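Side-chain contacts in protein induced by osmotic stress (Scheffersomyces stipitis, PDB 5YWN), which binds NADP and probably acts as a ketone reductase of the dihydroflavonol-reductase type, reducing haloketones asymmetrically: residues S82-E87 and L209-E214; F86-E89 and K93-L96. The protein carries 1 engineered substitution. All coordinates share one frame; numbering follows the deposited sequence.

Contact 1: S82-E87 and L209-E214; sequences SPVTFE and LNHSAE. Engineered in segment 209-214: H211 (natural residue Leu). With NAP (NADP nicotinamide-adenine-dinucleotide phosphate), chain B.
F86 and H211 form a T-shaped (edge-to-face) ring pair. The edge of F86 is directed at the face of H211, with the planes at 82° and the centroids 5.9 Å apart. The approach is loose: F86 CE2 and H211 CD2 are 4.4 Å apart. H211 is an engineered residue that replaces a natural leucine. Its CG lies between the backbone N and the carbonyl carbon (chi1 63°), a torsion that sets the imidazole against V84 and F86. V84 meets it at about a right angle, with V84 CB 3.8 Å from H211 CE1. V84 CG1 also packs beside the cofactor, 3.6 Å from NAP O3, the oxygen that bridges the two phosphates. The carbonyl O of V84 sits over the centre of one face of the F86 ring. F86 makes a second edge-to-face pair with Y163, an NADP-binding residue on helix 159-181.

This is a Rossmann-type fold of the extended short-chain dehydrogenase family. The loop 82-87 follows strand 74-79 of the parallel sheet and runs along the dinucleotide. P83 lies at its adenine end, with P83 CG 3.5 Å from NAP N6A. Segment 209-214 approaches the pyrophosphate. N210 is the N-cap of helix 211-217, and its amide works at both ends. N210 OD1 accepts from A213 N in the carbonyl plane at 3.0 Å, nearly straight at 169°. N210 ND2 donates to an oxygen on each phosphate, reaching NAP O1A at 2.9 Å; its bond to NAP O1N is modelled doubtfully short. With an alanine in place of N210, both phosphate oxygens would probably lose this donor and A213 N its capping acceptor. S212, the next residue but one, receives a weak bond from the carboxamide N7N of the nicotinamide, and its OG is also hydrogen-bonded to I195 O.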
ATOM      1  N   SER A  82      -2.255  -5.452   6.501  1.00 27.33           N
ATOM      2  CA  SER A  82      -1.057  -5.652   7.248  1.00 26.48           C
ATOM      3  C   SER A  82      -0.956  -4.627   8.357  1.00 29.64           C
ATOM      4  O   SER A  82      -1.386  -3.536   8.202  1.00 23.59           O
ATOM      5  CB  SER A  82       0.155  -5.453   6.358  1.00 24.65           C
ATOM      6  OG  SER A  82       1.080  -6.427   6.553  1.00 31.13           O
ATOM      7  N   PRO A  83      -0.289  -4.963   9.441  1.00 25.31           N
ATOM      8  CA  PRO A  83       0.008  -3.967  10.457  1.00 28.29           C
ATOM      9  C   PRO A  83       0.896  -2.879   9.928  1.00 29.54           C
ATOM     10  O   PRO A  83       1.800  -3.069   9.166  1.00 25.93           O
ATOM     11  CB  PRO A  83       0.714  -4.737  11.521  1.00 27.59           C
ATOM     12  CG  PRO A  83       0.497  -6.138  11.236  1.00 30.23           C
ATOM     13  CD  PRO A  83       0.222  -6.262   9.801  1.00 28.15           C
ATOM     14  N   VAL A  84       0.532  -1.694  10.310  1.00 27.48           N
ATOM     15  CA  VAL A  84       1.304  -0.551  10.007  1.00 29.72           C
ATOM     16  C   VAL A  84       1.553   0.350  11.221  1.00 32.64           C
ATOM     17  O   VAL A  84       1.826   1.467  11.059  1.00 35.83           O
ATOM     18  CB  VAL A  84       0.715   0.204   8.781  1.00 39.60           C
ATOM     19  CG1 VAL A  84       0.769  -0.647   7.523  1.00 31.14           C
ATOM     20  CG2 VAL A  84      -0.720   0.586   9.039  1.00 33.12           C
ATOM     21  N   THR A  85       1.434  -0.164  12.420  1.00 34.47           N
ATOM     22  CA  THR A  85       1.656   0.612  13.608  1.00 37.66           C
ATOM     23  C   THR A  85       2.997   0.223  14.175  1.00 41.14           C
ATOM     24  O   THR A  85       3.210  -0.916  14.519  1.00 35.42           O
ATOM     25  CB  THR A  85       0.574   0.362  14.654  1.00 41.39           C
ATOM     26  OG1 THR A  85      -0.693   0.698  14.140  1.00 42.40           O
ATOM     27  CG2 THR A  85       0.789   1.221  15.866  1.00 44.74           C
ATOM     28  N   PHE A  86       3.908   1.186  14.193  1.00 36.10           N
ATOM     29  CA  PHE A  86       5.258   0.979  14.627  1.00 35.21           C
ATOM     30  C   PHE A  86       5.538   1.037  16.112  1.00 41.39           C
ATOM     31  O   PHE A  86       6.577   0.635  16.535  1.00 40.72           O
ATOM     32  CB  PHE A  86       6.159   1.913  13.917  1.00 31.16           C
ATOM     33  CG  PHE A  86       5.983   1.894  12.471  1.00 35.76           C
ATOM     34  CD1 PHE A  86       5.999   0.722  11.790  1.00 34.77           C
ATOM     35  CD2 PHE A  86       5.757   3.039  11.795  1.00 36.62           C
ATOM     36  CE1 PHE A  86       5.803   0.678  10.451  1.00 32.46           C
ATOM     37  CE2 PHE A  86       5.558   3.016  10.455  1.00 45.04           C
ATOM     38  CZ  PHE A  86       5.591   1.832   9.774  1.00 40.11           C
ATOM     39  N   GLU A  87       4.611   1.542  16.886  1.00 40.42           N
ATOM     40  CA  GLU A  87       4.880   1.666  18.254  1.00 39.09           C
ATOM     41  C   GLU A  87       4.037   0.652  18.970  1.00 44.70           C
ATOM     42  O   GLU A  87       2.841   0.783  19.073  1.00 44.31           O
ATOM     43  CB  GLU A  87       4.602   3.098  18.645  1.00 47.52           C
ATOM     44  CG  GLU A  87       3.144   3.444  18.736  1.00 53.04           C
ATOM     45  CD  GLU A  87       2.492   3.868  17.441  1.00 56.55           C
ATOM     46  OE1 GLU A  87       3.081   3.719  16.342  1.00 52.77           O
ATOM     47  OE2 GLU A  87       1.346   4.359  17.562  1.00 59.29           O
ATOM     48  N   LEU A 209      -5.185   9.078  10.342  1.00 51.41           N
ATOM     49  CA  LEU A 209      -4.134   9.615   9.552  1.00 46.88           C
ATOM     50  C   LEU A 209      -3.236   8.517   9.075  1.00 47.99           C
ATOM     51  O   LEU A 209      -2.436   8.015   9.832  1.00 49.41           O
ATOM     52  CB  LEU A 209      -3.338  10.565  10.423  1.00 51.38           C
ATOM     53  CG  LEU A 209      -4.105  11.688  11.115  1.00 50.78           C
ATOM     54  CD1 LEU A 209      -3.162  12.701  11.707  1.00 47.34           C
ATOM     55  CD2 LEU A 209      -5.156  12.295  10.211  1.00 45.52           C
ATOM     56  N   ASN A 210      -3.350   8.151   7.825  1.00 39.86           N
ATOM     57  CA  ASN A 210      -2.490   7.142   7.303  1.00 37.90           C
ATOM     58  C   ASN A 210      -1.077   7.650   7.398  1.00 34.74           C
ATOM     59  O   ASN A 210      -0.818   8.758   7.093  1.00 32.13           O
ATOM     60  CB  ASN A 210      -2.884   6.822   5.871  1.00 37.74           C
ATOM     61  CG  ASN A 210      -1.857   6.019   5.160  1.00 32.84           C
ATOM     62  OD1 ASN A 210      -0.900   6.539   4.720  1.00 33.12           O
ATOM     63  ND2 ASN A 210      -2.058   4.722   5.091  1.00 32.77           N
ATOM     64  N   HIS A 211      -0.178   6.805   7.810  1.00 32.26           N
ATOM     65  CA  HIS A 211       1.137   7.256   8.079  1.00 34.88           C
ATOM     66  C   HIS A 211       1.807   7.851   6.861  1.00 37.27           C
ATOM     67  O   HIS A 211       2.313   8.908   6.974  1.00 39.16           O
ATOM     68  CB  HIS A 211       1.986   6.143   8.649  1.00 32.86           C
ATOM     69  CG  HIS A 211       2.191   5.001   7.725  1.00 38.54           C
ATOM     70  ND1 HIS A 211       1.212   4.091   7.440  1.00 42.11           N
ATOM     71  CD2 HIS A 211       3.267   4.626   6.999  1.00 42.33           C
ATOM     72  CE1 HIS A 211       1.666   3.200   6.586  1.00 43.10           C
ATOM     73  NE2 HIS A 211       2.920   3.493   6.310  1.00 41.53           N
ATOM     74  N   SER A 212       1.769   7.216   5.702  1.00 29.75           N
ATOM     75  CA  SER A 212       2.315   7.817   4.499  1.00 30.07           C
ATOM     76  C   SER A 212       1.629   9.110   3.982  1.00 26.63           C
ATOM     77  O   SER A 212       2.262  10.056   3.753  1.00 26.20           O
ATOM     78  CB  SER A 212       2.433   6.769   3.385  1.00 25.59           C
ATOM     79  OG  SER A 212       1.247   6.560   2.785  1.00 27.37           O
ATOM     80  N   ALA A 213       0.328   9.136   3.898  1.00 27.93           N
ATOM     81  CA  ALA A 213      -0.402  10.289   3.399  1.00 29.93           C
ATOM     82  C   ALA A 213      -0.155  11.510   4.276  1.00 30.85           C
ATOM     83  O   ALA A 213      -0.061  12.575   3.795  1.00 25.22           O
ATOM     84  CB  ALA A 213      -1.878  10.012   3.296  1.00 24.91           C
ATOM     85  N   GLU A 214      -0.040  11.287   5.568  1.00 24.95           N
ATOM     86  CA  GLU A 214       0.160  12.324   6.515  1.00 28.78           C
ATOM     87  C   GLU A 214       1.509  13.009   6.366  1.00 30.46           C
ATOM     88  O   GLU A 214       1.661  14.053   6.810  1.00 26.67           O
ATOM     89  CB  GLU A 214      -0.079  11.826   7.915  1.00 38.17           C
ATOM     90  CG  GLU A 214       0.082  12.842   9.024  1.00 38.63           C
ATOM     91  CD  GLU A 214      -1.005  13.893   9.058  1.00 43.71           C
ATOM     92  OE1 GLU A 214      -2.027  13.722   8.384  1.00 40.47           O
ATOM     93  OE2 GLU A 214      -0.799  14.888   9.745  1.00 38.09           O
TER
HETATM   94  PA  NAP B 401      -3.292   1.521   6.603  1.00 25.43           P
HETATM   95  O1A NAP B 401      -3.975   2.692   5.939  1.00 24.87           O
HETATM   96  O2A NAP B 401      -3.117   1.502   8.103  1.00 27.30           O
HETATM   97  O5B NAP B 401      -4.064   0.176   6.169  1.00 25.65           O
HETATM   98  C5B NAP B 401      -3.951  -1.008   6.955  1.00 29.11           C
HETATM   99  C4B NAP B 401      -5.295  -1.725   7.003  1.00 27.40           C
HETATM  100  O4B NAP B 401      -5.101  -3.111   7.304  1.00 28.83           O
HETATM  101  C3B NAP B 401      -6.203  -1.138   8.072  1.00 29.98           C
HETATM  102  O3B NAP B 401      -7.397  -0.608   7.489  1.00 31.97           O
HETATM  103  C2B NAP B 401      -6.529  -2.273   9.024  1.00 27.18           C
HETATM  104  O2B NAP B 401      -7.935  -2.501   9.075  1.00 28.78           O
HETATM  105  C1B NAP B 401      -5.803  -3.499   8.489  1.00 28.47           C
HETATM  106  N9A NAP B 401      -4.848  -4.009   9.504  1.00 30.58           N
HETATM  107  C8A NAP B 401      -3.758  -3.356   9.953  1.00 30.14           C
HETATM  108  N7A NAP B 401      -3.102  -4.103  10.879  1.00 29.22           N
HETATM  109  C5A NAP B 401      -3.776  -5.257  11.031  1.00 29.03           C
HETATM  110  C6A NAP B 401      -3.628  -6.484  11.847  1.00 29.78           C
HETATM  111  N6A NAP B 401      -2.596  -6.630  12.712  1.00 32.69           N
HETATM  112  N1A NAP B 401      -4.560  -7.452  11.699  1.00 30.57           N
HETATM  113  C2A NAP B 401      -5.594  -7.329  10.845  1.00 28.67           C
HETATM  114  N3A NAP B 401      -5.783  -6.239  10.078  1.00 31.59           N
HETATM  115  C4A NAP B 401      -4.928  -5.190  10.122  1.00 29.16           C
HETATM  116  O3  NAP B 401      -1.845   1.330   5.924  1.00 26.76           O
HETATM  117  PN  NAP B 401      -1.614   1.698   4.374  1.00 24.11           P
HETATM  118  O1N NAP B 401      -0.596   2.810   4.298  1.00 25.88           O
HETATM  119  O2N NAP B 401      -2.966   1.869   3.723  1.00 20.65           O
HETATM  120  O5D NAP B 401      -0.941   0.357   3.790  1.00 26.85           O
HETATM  121  C5D NAP B 401      -1.707  -0.555   3.005  1.00 28.39           C
HETATM  122  C4D NAP B 401      -0.851  -1.758   2.626  1.00 20.40           C
HETATM  123  O4D NAP B 401       0.085  -1.396   1.605  1.00 23.84           O
HETATM  124  C3D NAP B 401      -0.061  -2.285   3.814  1.00 26.34           C
HETATM  125  O3D NAP B 401      -0.465  -3.619   4.139  1.00 24.14           O
HETATM  126  C2D NAP B 401       1.397  -2.250   3.405  1.00 23.48           C
HETATM  127  O2D NAP B 401       1.976  -3.557   3.477  1.00 26.51           O
HETATM  128  C1D NAP B 401       1.427  -1.725   1.978  1.00 21.38           C
HETATM  129  N1N NAP B 401       2.288  -0.542   1.893  1.00 21.83           N
HETATM  130  C2N NAP B 401       1.760   0.677   2.062  1.00 25.77           C
HETATM  131  C3N NAP B 401       2.560   1.812   1.986  1.00 24.14           C
HETATM  132  C7N NAP B 401       1.960   3.174   2.176  1.00 23.03           C
HETATM  133  O7N NAP B 401       2.695   4.131   2.356  1.00 23.40           O
HETATM  134  N7N NAP B 401       0.634   3.303   2.143  1.00 27.07           N
HETATM  135  C4N NAP B 401       3.916   1.674   1.734  1.00 21.46           C
HETATM  136  C5N NAP B 401       4.439   0.401   1.563  1.00 21.80           C
HETATM  137  C6N NAP B 401       3.596  -0.700   1.648  1.00 21.03           C
HETATM  138  P2B NAP B 401      -8.847  -1.735  10.157  1.00 30.98           P
HETATM  139  O1X NAP B 401     -10.020  -2.664  10.368  1.00 32.07           O
HETATM  140  O2X NAP B 401      -7.944  -1.589  11.358  1.00 27.07           O
HETATM  141  O3X NAP B 401      -9.199  -0.432   9.480  1.00 27.27           O

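Contact 2: F86-E89 and K93-L96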
ATOM      1  N   PHE A  86       3.908   1.186  14.193  1.00 36.10           N
ATOM      2  CA  PHE A  86       5.258   0.979  14.627  1.00 35.21           C
ATOM      3  C   PHE A  86       5.538   1.037  16.112  1.00 41.39           C
ATOM      4  O   PHE A  86       6.577   0.635  16.535  1.00 40.72           O
ATOM      5  CB  PHE A  86       6.159   1.913  13.917  1.00 31.16           C
ATOM      6  CG  PHE A  86       5.983   1.894  12.471  1.00 35.76           C
ATOM      7  CD1 PHE A  86       5.999   0.722  11.790  1.00 34.77           C
ATOM      8  CD2 PHE A  86       5.757   3.039  11.795  1.00 36.62           C
ATOM      9  CE1 PHE A  86       5.803   0.678  10.451  1.00 32.46           C
ATOM     10  CE2 PHE A  86       5.558   3.016  10.455  1.00 45.04           C
ATOM     11  CZ  PHE A  86       5.591   1.832   9.774  1.00 40.11           C
ATOM     12  N   GLU A  87       4.611   1.542  16.886  1.00 40.42           N
ATOM     13  CA  GLU A  87       4.880   1.666  18.254  1.00 39.09           C
ATOM     14  C   GLU A  87       4.037   0.652  18.970  1.00 44.70           C
ATOM     15  O   GLU A  87       2.841   0.783  19.073  1.00 44.31           O
ATOM     16  CB  GLU A  87       4.602   3.098  18.645  1.00 47.52           C
ATOM     17  CG  GLU A  87       3.144   3.444  18.736  1.00 53.04           C
ATOM     18  CD  GLU A  87       2.492   3.868  17.441  1.00 56.55           C
ATOM     19  OE1 GLU A  87       3.081   3.719  16.342  1.00 52.77           O
ATOM     20  OE2 GLU A  87       1.346   4.359  17.562  1.00 59.29           O
ATOM     21  N   VAL A  88       4.687  -0.392  19.431  1.00 39.48           N
ATOM     22  CA  VAL A  88       3.989  -1.530  19.957  1.00 43.31           C
ATOM     23  C   VAL A  88       4.633  -2.103  21.201  1.00 42.72           C
ATOM     24  O   VAL A  88       5.796  -1.908  21.433  1.00 40.31           O
ATOM     25  CB  VAL A  88       3.869  -2.630  18.882  1.00 40.16           C
ATOM     26  CG1 VAL A  88       3.167  -2.085  17.656  1.00 42.51           C
ATOM     27  CG2 VAL A  88       5.223  -3.146  18.505  1.00 35.68           C
ATOM     28  N   GLU A  89       3.852  -2.767  22.020  1.00 40.60           N
ATOM     29  CA  GLU A  89       4.425  -3.511  23.125  1.00 48.01           C
ATOM     30  C   GLU A  89       5.283  -4.694  22.706  1.00 43.04           C
ATOM     31  O   GLU A  89       6.289  -4.916  23.269  1.00 42.87           O
ATOM     32  CB  GLU A  89       3.334  -4.000  24.093  1.00 48.70           C
ATOM     33  CG  GLU A  89       3.835  -4.768  25.311  1.00 52.39           C
ATOM     34  CD  GLU A  89       2.776  -5.642  25.991  1.00 60.05           C
ATOM     35  OE1 GLU A  89       2.552  -6.790  25.574  1.00 62.09           O
ATOM     36  OE2 GLU A  89       2.178  -5.195  26.971  1.00 60.48           O
ATOM     37  N   LYS A  93       4.016 -10.183  18.232  1.00 33.09           N
ATOM     38  CA  LYS A  93       2.601 -10.344  18.282  1.00 33.19           C
ATOM     39  C   LYS A  93       1.854  -9.313  17.460  1.00 33.69           C
ATOM     40  O   LYS A  93       0.865  -9.607  16.921  1.00 31.41           O
ATOM     41  CB  LYS A  93       2.090 -10.364  19.696  1.00 34.94           C
ATOM     42  CG  LYS A  93       2.728 -11.383  20.589  1.00 42.72           C
ATOM     43  CD  LYS A  93       1.747 -11.817  21.665  1.00 47.38           C
ATOM     44  CE  LYS A  93       2.305 -12.900  22.587  1.00 52.82           C
ATOM     45  NZ  LYS A  93       1.221 -13.763  23.138  1.00 52.96           N
ATOM     46  N   GLU A  94       2.347  -8.100  17.443  1.00 26.63           N
ATOM     47  CA  GLU A  94       1.663  -7.038  16.808  1.00 31.67           C
ATOM     48  C   GLU A  94       2.084  -6.659  15.403  1.00 29.61           C
ATOM     49  O   GLU A  94       1.359  -6.004  14.729  1.00 29.79           O
ATOM     50  CB  GLU A  94       1.682  -5.810  17.700  1.00 36.83           C
ATOM     51  CG  GLU A  94       1.113  -6.008  19.082  1.00 40.93           C
ATOM     52  CD  GLU A  94       1.164  -4.736  19.897  1.00 45.62           C
ATOM     53  OE1 GLU A  94       1.862  -4.682  20.909  1.00 41.37           O
ATOM     54  OE2 GLU A  94       0.527  -3.794  19.477  1.00 48.60           O
ATOM     55  N   ILE A  95       3.256  -7.049  14.996  1.00 27.22           N
ATOM     56  CA  ILE A  95       3.681  -6.720  13.673  1.00 26.79           C
ATOM     57  C   ILE A  95       4.035  -7.952  12.837  1.00 26.65           C
ATOM     58  O   ILE A  95       3.481  -8.170  11.845  1.00 24.95           O
ATOM     59  CB  ILE A  95       4.857  -5.737  13.726  1.00 27.45           C
ATOM     60  CG1 ILE A  95       4.436  -4.425  14.362  1.00 29.26           C
ATOM     61  CG2 ILE A  95       5.435  -5.511  12.355  1.00 26.40           C
ATOM     62  CD1 ILE A  95       5.544  -3.464  14.618  1.00 27.74           C
ATOM     63  N   LEU A  96       5.003  -8.720  13.286  1.00 24.75           N
ATOM     64  CA  LEU A  96       5.498  -9.821  12.532  1.00 25.76           C
ATOM     65  C   LEU A  96       4.537 -10.976  12.312  1.00 25.13           C
ATOM     66  O   LEU A  96       4.337 -11.323  11.238  1.00 25.47           O
ATOM     67  CB  LEU A  96       6.801 -10.301  13.109  1.00 24.21           C
ATOM     68  CG  LEU A  96       8.016  -9.396  12.974  1.00 28.17           C
ATOM     69  CD1 LEU A  96       8.980  -9.715  14.064  1.00 27.68           C
ATOM     70  CD2 LEU A  96       8.683  -9.501  11.635  1.00 23.02           C
TER
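E94 meets V88 through its CB and its carboxylate, the two side chains coming from opposite directions. E94 CB starts the contact, 4.0 Å from V88 CG1. From there E94 CG stands anti to the carbonyl carbon (chi1 -56°) and only bridges to the next touching atom. The chain runs on extended, which carries the carboxylate across to the loop 86-89. E94 CD comes within 3.6 Å of V88 CB. The two oxygens then part. E94 OE2 meets V88 CG1 at 3.6 Å. E94 OE1 keeps a contact with V88 CB at 3.5 Å while lying 3.0 Å from E89 N, and E89 CB is close to it as well. E94 OE1 also accepts a hydrogen bond from D90 N.

D90 comes right before helix 91-113, and its OD1 accepts from K93 N near the helix start. The helix has a wider, pi-type turn at 93-96.

The other half of the contact is apolar. I95 CD1 packs on V88 CG2 at 3.9 Å, and the same methyl only brushes F86 CA, 4.5 Å away. I95 is buried, and its side chain also touches A162 and S166 of helix 159-181. V88 is thus shared between two neighbours on the helix: CG1 lies by the E94 carboxylate and CG2 packs on I95 CD1, which also comes near CG1. In this way the loop that follows strand 74-79 is laid over the first turns of helix 91-113.

The E89 carboxylate is also near, with E89 OE1 5.2 Å from E94 OE1. These like charges would tend to repel each other mildly, whereas the backbone N-H of D90 and the nearby helix start are likely to stabilise the negative charge on E94.

Both contacts lie toward the surface, and neither is a core contact. They start from the same loop between strand 74-79 and helix 91-113 and share F86 and E87. Contact 1 is long-range: it joins the loop to helix 211-217 beside NADP, and it combines ring packing with hydrogen bonds to the cofactor. Contact 2 is local. It folds the end of the loop back on the helix that follows, through apolar packing and a carboxylate at the helix start. The two touch directly, T85 O lying 3.5 Å from I95 CD1. P83 CB also packs on E94 O, so the cofactor-lining loop rests on the helix of contact 2.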